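Local coordinates for D-methionine-binding lipoprotein MetQ (Escherichia coli, PDB 4YAH), which binds methionine as the substrate-binding component of an ATP-driven D-methionine permease, at residues Glu74-Lys78 / Gly79-Ala83; Pro90-Asp93 / Gln94-Asp98; Val180-Ala184 / Pro185-Arg189; Ala199-Thr203 / Thr204-Gln208. One frame throughout, in Å; residues are numbered along the deposited sequence.

Contact 1 (Glu74-Lys78 / Gly79-Ala83); sequences EALSK and GDIDA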
# COMPACT_ATOMS: atom_id res chain seq x y z
N GLU A 74 3.65 3.66 -14.73
CA GLU A 74 4.18 4.28 -15.96
C GLU A 74 5.27 3.42 -16.57
O GLU A 74 5.28 3.17 -17.78
CB GLU A 74 4.74 5.68 -15.68
CG GLU A 74 3.71 6.69 -15.18
CD GLU A 74 4.21 8.13 -15.20
OE1 GLU A 74 5.40 8.35 -15.53
OE2 GLU A 74 3.40 9.04 -14.90
N ALA A 75 6.18 2.96 -15.72
CA ALA A 75 7.30 2.15 -16.15
C ALA A 75 6.81 0.85 -16.78
O ALA A 75 7.30 0.41 -17.80
CB ALA A 75 8.22 1.86 -14.98
N LEU A 76 5.83 0.24 -16.14
CA LEU A 76 5.25 -1.00 -16.64
C LEU A 76 4.56 -0.79 -17.98
O LEU A 76 4.78 -1.55 -18.91
CB LEU A 76 4.25 -1.55 -15.62
CG LEU A 76 3.50 -2.81 -16.02
CD1 LEU A 76 4.46 -3.93 -16.37
CD2 LEU A 76 2.55 -3.22 -14.91
N SER A 77 3.74 0.25 -18.07
CA SER A 77 2.98 0.55 -19.28
C SER A 77 3.91 0.79 -20.47
O SER A 77 3.65 0.34 -21.59
CB SER A 77 2.10 1.77 -19.07
OG SER A 77 1.39 2.07 -20.25
N LYS A 78 5.01 1.49 -20.20
CA LYS A 78 5.97 1.84 -21.24
C LYS A 78 6.90 0.69 -21.62
O LYS A 78 7.66 0.79 -22.58
CB LYS A 78 6.80 3.03 -20.79
CG LYS A 78 6.12 4.36 -21.01
CD LYS A 78 6.57 5.42 -19.99
CE LYS A 78 8.08 5.49 -19.84
NZ LYS A 78 8.47 6.55 -18.86
N GLY A 79 6.84 -0.39 -20.85
CA GLY A 79 7.67 -1.56 -21.11
C GLY A 79 9.04 -1.50 -20.47
O GLY A 79 9.89 -2.34 -20.78
N ASP A 80 9.27 -0.53 -19.58
CA ASP A 80 10.56 -0.40 -18.89
C ASP A 80 10.77 -1.48 -17.85
O ASP A 80 11.90 -1.79 -17.48
CB ASP A 80 10.67 0.97 -18.21
CG ASP A 80 10.80 2.11 -19.21
OD1 ASP A 80 11.22 1.86 -20.36
OD2 ASP A 80 10.49 3.26 -18.85
N ILE A 81 9.66 -2.03 -17.35
CA ILE A 81 9.69 -3.20 -16.47
C ILE A 81 8.60 -4.17 -16.93
O ILE A 81 7.69 -3.79 -17.67
CB ILE A 81 9.49 -2.80 -14.99
CG1 ILE A 81 8.17 -2.05 -14.81
CG2 ILE A 81 10.67 -1.96 -14.52
CD1 ILE A 81 7.87 -1.67 -13.35
N ASP A 82 8.71 -5.42 -16.51
CA ASP A 82 7.79 -6.48 -16.92
C ASP A 82 6.56 -6.62 -16.02
O ASP A 82 5.49 -7.06 -16.45
CB ASP A 82 8.53 -7.81 -16.91
CG ASP A 82 9.68 -7.86 -17.94
OD1 ASP A 82 10.86 -7.73 -17.54
OD2 ASP A 82 9.39 -8.04 -19.14
N ALA A 83 6.74 -6.27 -14.75
CA ALA A 83 5.71 -6.44 -13.74
C ALA A 83 5.98 -5.46 -12.63
O ALA A 83 7.09 -4.94 -12.53
CB ALA A 83 5.71 -7.85 -13.18
O HOH W 1 10.48 0.21 -23.05

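Contact 2 (Pro90-Asp93 / Gln94-Asp98); sequences PYLD and QQLKD. With MET (methionine), chain B.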
# COMPACT_ATOMS: atom_id res chain seq x y z
N PRO A 90 -8.28 -1.70 -5.83
CA PRO A 90 -8.93 -0.40 -6.05
C PRO A 90 -7.99 0.62 -6.70
O PRO A 90 -8.40 1.37 -7.59
CB PRO A 90 -9.34 0.01 -4.64
CG PRO A 90 -9.61 -1.28 -3.95
CD PRO A 90 -8.53 -2.22 -4.48
N TYR A 91 -6.73 0.63 -6.26
CA TYR A 91 -5.75 1.54 -6.81
C TYR A 91 -5.54 1.25 -8.30
O TYR A 91 -5.51 2.17 -9.12
CB TYR A 91 -4.43 1.43 -6.08
CG TYR A 91 -3.44 2.49 -6.50
CD1 TYR A 91 -3.43 3.73 -5.88
CD2 TYR A 91 -2.54 2.26 -7.54
CE1 TYR A 91 -2.54 4.72 -6.25
CE2 TYR A 91 -1.65 3.25 -7.92
CZ TYR A 91 -1.66 4.48 -7.27
OH TYR A 91 -0.79 5.49 -7.63
N LEU A 92 -5.34 -0.02 -8.61
CA LEU A 92 -5.15 -0.44 -9.99
C LEU A 92 -6.31 0.03 -10.86
O LEU A 92 -6.11 0.66 -11.91
CB LEU A 92 -5.01 -1.97 -10.07
CG LEU A 92 -4.95 -2.54 -11.49
CD1 LEU A 92 -3.75 -1.95 -12.22
CD2 LEU A 92 -4.87 -4.05 -11.40
N ASP A 93 -7.53 -0.26 -10.43
CA ASP A 93 -8.74 0.13 -11.17
C ASP A 93 -8.82 1.63 -11.41
O ASP A 93 -9.18 2.07 -12.49
CB ASP A 93 -9.99 -0.34 -10.43
CG ASP A 93 -10.12 -1.85 -10.41
OD1 ASP A 93 -9.41 -2.53 -11.18
OD2 ASP A 93 -10.93 -2.37 -9.62
N GLN A 94 -8.46 2.41 -10.40
CA GLN A 94 -8.46 3.86 -10.52
C GLN A 94 -7.42 4.33 -11.54
O GLN A 94 -7.64 5.30 -12.27
CB GLN A 94 -8.20 4.48 -9.14
CG GLN A 94 -8.37 5.97 -9.10
CD GLN A 94 -9.81 6.37 -9.31
OE1 GLN A 94 -10.72 5.72 -8.79
NE2 GLN A 94 -10.02 7.41 -10.10
N GLN A 95 -6.28 3.66 -11.55
CA GLN A 95 -5.20 3.95 -12.49
C GLN A 95 -5.64 3.65 -13.93
O GLN A 95 -5.31 4.40 -14.86
CB GLN A 95 -3.95 3.14 -12.14
CG GLN A 95 -3.21 3.64 -10.89
CD GLN A 95 -2.21 4.70 -11.21
OE1 GLN A 95 -1.12 4.41 -11.71
NE2 GLN A 95 -2.56 5.94 -10.91
N LEU A 96 -6.36 2.54 -14.12
CA LEU A 96 -6.88 2.23 -15.45
C LEU A 96 -7.81 3.34 -15.93
O LEU A 96 -7.71 3.79 -17.07
CB LEU A 96 -7.60 0.88 -15.47
CG LEU A 96 -6.82 -0.35 -14.96
CD1 LEU A 96 -7.57 -1.62 -15.31
CD2 LEU A 96 -5.40 -0.40 -15.48
N LYS A 97 -8.69 3.80 -15.04
CA LYS A 97 -9.63 4.87 -15.38
C LYS A 97 -8.91 6.17 -15.67
O LYS A 97 -9.16 6.83 -16.67
CB LYS A 97 -10.65 5.09 -14.24
CG LYS A 97 -11.78 4.10 -14.17
CD LYS A 97 -12.86 4.57 -13.20
CE LYS A 97 -14.10 3.69 -13.28
NZ LYS A 97 -15.24 4.23 -12.47
N ASP A 98 -8.00 6.56 -14.77
CA ASP A 98 -7.39 7.88 -14.85
C ASP A 98 -6.26 7.99 -15.86
O ASP A 98 -6.06 9.06 -16.43
CB ASP A 98 -6.88 8.30 -13.47
CG ASP A 98 -8.01 8.62 -12.51
OD1 ASP A 98 -9.15 8.88 -12.96
OD2 ASP A 98 -7.76 8.60 -11.29
N MET B . 1.11 -1.24 0.01
CA MET B . 0.06 -0.22 -0.07
C MET B . -1.06 -0.59 0.89
O MET B . -1.51 -1.74 0.85
CB MET B . -0.49 -0.11 -1.49
CG MET B . -1.45 1.05 -1.71
SD MET B . -2.10 1.16 -3.39
CE MET B . -0.66 1.80 -4.25
OXT MET B . -1.52 0.27 1.67

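Contact 3 (Val180-Ala184 / Pro185-Arg189); sequences VELEA and PQLPR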
# COMPACT_ATOMS: atom_id res chain seq x y z
N VAL A 180 -5.66 16.93 5.82
CA VAL A 180 -4.57 17.41 4.98
C VAL A 180 -4.14 16.29 4.04
O VAL A 180 -3.60 15.30 4.48
CB VAL A 180 -3.39 17.87 5.83
CG1 VAL A 180 -2.21 18.24 4.96
CG2 VAL A 180 -3.80 19.06 6.66
N GLU A 181 -4.40 16.47 2.74
CA GLU A 181 -4.11 15.43 1.76
C GLU A 181 -2.70 15.59 1.23
O GLU A 181 -2.35 16.65 0.72
CB GLU A 181 -5.11 15.49 0.61
CG GLU A 181 -6.54 15.38 1.08
CD GLU A 181 -7.55 15.47 -0.05
OE1 GLU A 181 -7.20 15.14 -1.21
OE2 GLU A 181 -8.70 15.89 0.22
N LEU A 182 -1.89 14.54 1.36
CA LEU A 182 -0.48 14.57 0.93
C LEU A 182 -0.18 13.40 0.03
O LEU A 182 -0.84 12.37 0.09
CB LEU A 182 0.46 14.53 2.14
CG LEU A 182 0.25 15.63 3.18
CD1 LEU A 182 1.09 15.36 4.43
CD2 LEU A 182 0.56 16.99 2.57
N GLU A 183 0.85 13.55 -0.79
CA GLU A 183 1.36 12.41 -1.54
C GLU A 183 1.80 11.30 -0.58
O GLU A 183 2.50 11.58 0.40
CB GLU A 183 2.53 12.85 -2.43
CG GLU A 183 2.17 13.92 -3.46
CD GLU A 183 1.47 13.36 -4.69
OE1 GLU A 183 1.80 12.22 -5.09
OE2 GLU A 183 0.60 14.05 -5.26
N ALA A 184 1.41 10.06 -0.85
CA ALA A 184 1.64 8.96 0.08
C ALA A 184 3.07 8.90 0.64
O ALA A 184 3.25 8.67 1.83
CB ALA A 184 1.28 7.63 -0.57
N PRO A 185 4.11 9.10 -0.20
CA PRO A 185 5.46 8.98 0.35
C PRO A 185 5.85 10.09 1.32
O PRO A 185 6.85 9.95 2.00
CB PRO A 185 6.37 9.06 -0.89
CG PRO A 185 5.47 8.79 -2.05
CD PRO A 185 4.13 9.31 -1.66
N GLN A 186 5.07 11.17 1.36
CA GLN A 186 5.35 12.29 2.24
C GLN A 186 4.77 12.08 3.61
O GLN A 186 5.05 12.87 4.52
CB GLN A 186 4.80 13.59 1.65
CG GLN A 186 5.39 13.94 0.30
CD GLN A 186 6.86 14.28 0.40
OE1 GLN A 186 7.24 15.23 1.10
NE2 GLN A 186 7.71 13.51 -0.27
N LEU A 187 3.97 11.04 3.79
CA LEU A 187 3.23 10.91 5.05
C LEU A 187 4.17 10.65 6.26
O LEU A 187 3.97 11.23 7.32
CB LEU A 187 2.16 9.83 4.93
CG LEU A 187 0.87 10.33 4.27
CD1 LEU A 187 0.10 11.20 5.27
CD2 LEU A 187 1.11 11.10 3.01
N PRO A 188 5.23 9.84 6.11
CA PRO A 188 6.12 9.69 7.28
C PRO A 188 6.73 11.01 7.79
O PRO A 188 6.71 11.29 9.00
CB PRO A 188 7.21 8.74 6.77
CG PRO A 188 6.47 7.90 5.77
CD PRO A 188 5.57 8.87 5.05
N ARG A 189 7.25 11.84 6.89
CA ARG A 189 7.87 13.09 7.34
C ARG A 189 6.80 14.07 7.86
O ARG A 189 7.12 14.98 8.64
CB ARG A 189 8.69 13.74 6.23
CG ARG A 189 7.89 14.31 5.10
CD ARG A 189 8.80 14.88 4.02
NE ARG A 189 9.41 13.83 3.21
CZ ARG A 189 10.29 14.06 2.24
NH1 ARG A 189 10.66 15.30 1.94
NH2 ARG A 189 10.79 13.04 1.56

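Contact 4 (Ala199-Thr203 / Thr204-Gln208); sequences AVINT and TYASQ. With MET (methionine), chain B.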
# COMPACT_ATOMS: atom_id res chain seq x y z
N ALA A 199 -1.55 11.02 11.46
CA ALA A 199 -1.40 10.67 10.03
C ALA A 199 -1.80 9.23 9.77
O ALA A 199 -1.38 8.32 10.49
CB ALA A 199 0.04 10.90 9.57
N VAL A 200 -2.58 9.02 8.72
CA VAL A 200 -2.88 7.67 8.25
C VAL A 200 -1.87 7.36 7.15
O VAL A 200 -1.82 8.05 6.14
CB VAL A 200 -4.32 7.54 7.72
CG1 VAL A 200 -4.58 6.14 7.22
CG2 VAL A 200 -5.30 7.88 8.82
N ILE A 201 -1.05 6.34 7.39
CA ILE A 201 0.14 6.10 6.57
C ILE A 201 0.18 4.66 6.07
O ILE A 201 0.09 3.73 6.86
CB ILE A 201 1.44 6.36 7.36
CG1 ILE A 201 1.36 7.69 8.10
CG2 ILE A 201 2.63 6.33 6.43
CD1 ILE A 201 2.63 8.07 8.89
N ASN A 202 0.32 4.49 4.76
CA ASN A 202 0.53 3.16 4.23
C ASN A 202 1.72 2.50 4.89
O ASN A 202 2.76 3.10 5.06
CB ASN A 202 0.76 3.18 2.71
CG ASN A 202 -0.35 3.87 1.96
OD1 ASN A 202 -0.32 5.09 1.77
ND2 ASN A 202 -1.32 3.10 1.50
N THR A 203 1.58 1.22 5.20
CA THR A 203 2.66 0.50 5.85
C THR A 203 3.94 0.50 5.00
O THR A 203 5.02 0.44 5.57
CB THR A 203 2.21 -0.91 6.18
OG1 THR A 203 1.02 -0.82 6.96
CG2 THR A 203 3.27 -1.65 6.97
N THR A 204 3.78 0.61 3.67
CA THR A 204 4.90 0.82 2.73
C THR A 204 5.89 1.86 3.25
O THR A 204 7.09 1.64 3.33
CB THR A 204 4.41 1.34 1.37
OG1 THR A 204 3.33 0.53 0.87
CG2 THR A 204 5.54 1.37 0.35
N TYR A 205 5.34 3.02 3.59
CA TYR A 205 6.12 4.18 3.99
C TYR A 205 6.31 4.27 5.50
O TYR A 205 7.37 4.70 5.94
CB TYR A 205 5.48 5.44 3.40
CG TYR A 205 5.39 5.37 1.88
CD1 TYR A 205 4.17 5.21 1.23
CD2 TYR A 205 6.54 5.46 1.10
CE1 TYR A 205 4.10 5.12 -0.16
CE2 TYR A 205 6.48 5.37 -0.30
CZ TYR A 205 5.25 5.21 -0.91
OH TYR A 205 5.17 5.13 -2.29
N ALA A 206 5.33 3.84 6.29
CA ALA A 206 5.50 3.76 7.75
C ALA A 206 6.71 2.91 8.11
O ALA A 206 7.49 3.22 9.02
CB ALA A 206 4.26 3.20 8.40
N SER A 207 6.91 1.83 7.35
CA SER A 207 8.00 0.91 7.64
C SER A 207 9.37 1.54 7.34
O SER A 207 10.38 1.10 7.88
CB SER A 207 7.84 -0.38 6.82
OG SER A 207 8.12 -0.13 5.46
N GLN A 208 9.41 2.56 6.49
CA GLN A 208 10.67 3.24 6.18
C GLN A 208 11.25 3.95 7.39
O GLN A 208 12.47 4.12 7.47
CB GLN A 208 10.48 4.23 5.04
CG GLN A 208 10.12 3.56 3.71
CD GLN A 208 9.94 4.56 2.59
OE1 GLN A 208 9.93 5.77 2.82
NE2 GLN A 208 9.78 4.07 1.37
N MET B . 1.11 -1.24 0.01
CA MET B . 0.06 -0.22 -0.07
C MET B . -1.06 -0.59 0.89
O MET B . -1.51 -1.74 0.85
CB MET B . -0.49 -0.11 -1.49
CG MET B . -1.45 1.05 -1.71
SD MET B . -2.10 1.16 -3.39
CE MET B . -0.66 1.80 -4.25
OXT MET B . -1.52 0.27 1.67

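Contact 1 (Glu74-Lys78 / Gly79-Ala83)
The carboxylate of D80 is approached at both oxygens where helix 71-78 ends in a Schellman motif. K78 supplies one partner: its chain bends at chi3 (48°), bringing CE to 3.4 Å from D80 OD2 and NZ into a long salt bridge with the same oxygen. A water serves the other oxygen, giving one hydrogen to D80 OD1 and one to K78 O, so K78 O and the acid are joined through the water. The backbone folds back into the last turn. D80 N bonds A75 O at 2.8 Å, I81 N adds a weak bond to the same oxygen, and G79 N reaches L76 O at 3.1 Å, from well above that carbonyl plane. The positive phi of G79 (87°) would jam a side chain against K78 O. Past the turn the chain runs into strand 83-88, and I81 packs against the last turn: CG1 sits between its backbone N and carbonyl carbon, which places CD1 3.9 Å from A75 CB. R234 of the same sheet also bonds L76 O. L76 CB rests against I81 CG1, and L76 CD1 lies 3.3 Å from D82 O.

Contact 2 (Pro90-Asp93 / Gln94-Asp98)
Four successive backbone bonds, Q94 N to P90 O, Q95 N to Y91 O, L96 N to L92 O and K97 N to D93 O, make P90-D98 a regular alpha helix, part of helix 89-99, whose first turn lines the methionine pocket. The L96 bond measures 2.9 Å from N to L92 O. One helical turn apart, Y91 and Q95 touch obliquely. The tyrosine CG is anti to the backbone N (chi1 -172°), which lays one ring face against the ligand: methionine CE sits 3.6 Å above the plane, over the centre, and SD is 3.6 Å from Y91 CB. From the other side of the ring plane, Q95 CG comes to 3.4 Å from Y91 CE2, with the glutamine amide 25° from the ring. Both polar ends are held outside this turn, Y91 OH by Y69 O and Q95 OE1 by N73. A leucine in place of Y91 would probably leave the ligand methyl without its flat support and Y69 O without the hydroxyl. On the flank facing L103, L92 CD1 touches L96 CD2 at 4.0 Å. Nearer solvent, Q94 bends at chi2 and sends NE2 in its amide plane to D98 OD2, 2.8 Å away and almost straight at 173°, reaching the oxygen from above the carboxylate plane.

Contact 3 (Val180-Ala184 / Pro185-Arg189)
P185 sits within the turn, its CD pressed to 3.5 Å from A184 CB; the same CD also lies 4.0 Å from E183 CB. P185 has no N-H to give; E183 O is taken by Q186 N at 2.8 Å, with the donor above the carbonyl plane, while Q186 CB stays 3.3 Å from that oxygen and its CG runs past E183 CB. The far end of the glutamine chain folds away, and its OE1 lies 3.1 Å above one face of the R189 guanidinium, toward the rim. L187 follows with a second bond, N to A184 O at 3.2 Å and 166°, again with the donor above the plane. Its side chain turns back against strand 178-182: CG is anti to the carbonyl carbon (chi1 -82°), and CD2 packs 3.6 Å from L182 CB, close also to E183 O. P188 CD lies 4.0 Å from A184 O, and its ring rests on Y205 of helix 203-206. The polar end of E183 turns to N137. The two bonds and the backbone angles from A184 to Q186 fit two overlapping type I beta turns; here they open the beta-alpha-beta crossover from edge strand 178-182, through helix 187-190, to strand 196-201 in the five-stranded lobe of a periplasmic-binding-protein fold.

Contact 4 (Ala199-Thr203 / Thr204-Gln208)
I201 CG2 overlaps the first turn of helix 203-206, lying 4.0 Å from A206 CB and also near A206 N and Y205 CB. The branch points there because it stands anti to the backbone N, while CG1 runs off toward L187. Next in the chain, N202 works with both its ends. Its O accepts two bonds: A206 N arrives in the carbonyl plane, almost straight at 177°, and Y205 N, at 3.0 Å, stands above the plane. Although N202 occupies the N-cap position, its side chain makes no capping bond; instead ND2 gives a hydrogen to OXT of the bound methionine at 2.8 Å. R144 also bonds the ligand. T204 sends its two branches different ways: OG1 lies 3.0 Å from the ligand N and is bonded to E42 and Y69, whereas CG2 sits 3.9 Å above the centre of the Y205 ring. Q208 OE1 meets that ring at its edge, in plane. S207 N bonds T203 O, one turn back, and S207 OG, rotated between backbone N and carbonyl carbon (chi1 72°), donates to T204 O at 3.0 Å. With an alanine here in place of the serine, T204 O would probably lose its hydroxyl donor. The strand-to-helix junction 201-204 thus puts N202 and T204 in the methionine pocket, in the cleft between the two lobes of a periplasmic-binding-protein fold.

Contacts 1 and 2 belong to the lobe built on the six-stranded sheet, contacts 3 and 4 to the five-stranded lobe, and the methionine lies between them. Contact 4 is the buried one; the other three are partly buried, and contact 1, whose L76 side chain is about 12 Å from the ligand, carries its charged pair and water at the surface. Contacts 2 and 4 share the ligand but treat different parts of it: an aromatic face for the thioether, polar groups for the amino acid end. Contacts 3 and 4 touch directly, A184 O lying 3.6 Å from Y205 CD1, and both leave the same sheet from the ends of parallel strands 178-182 and 196-201.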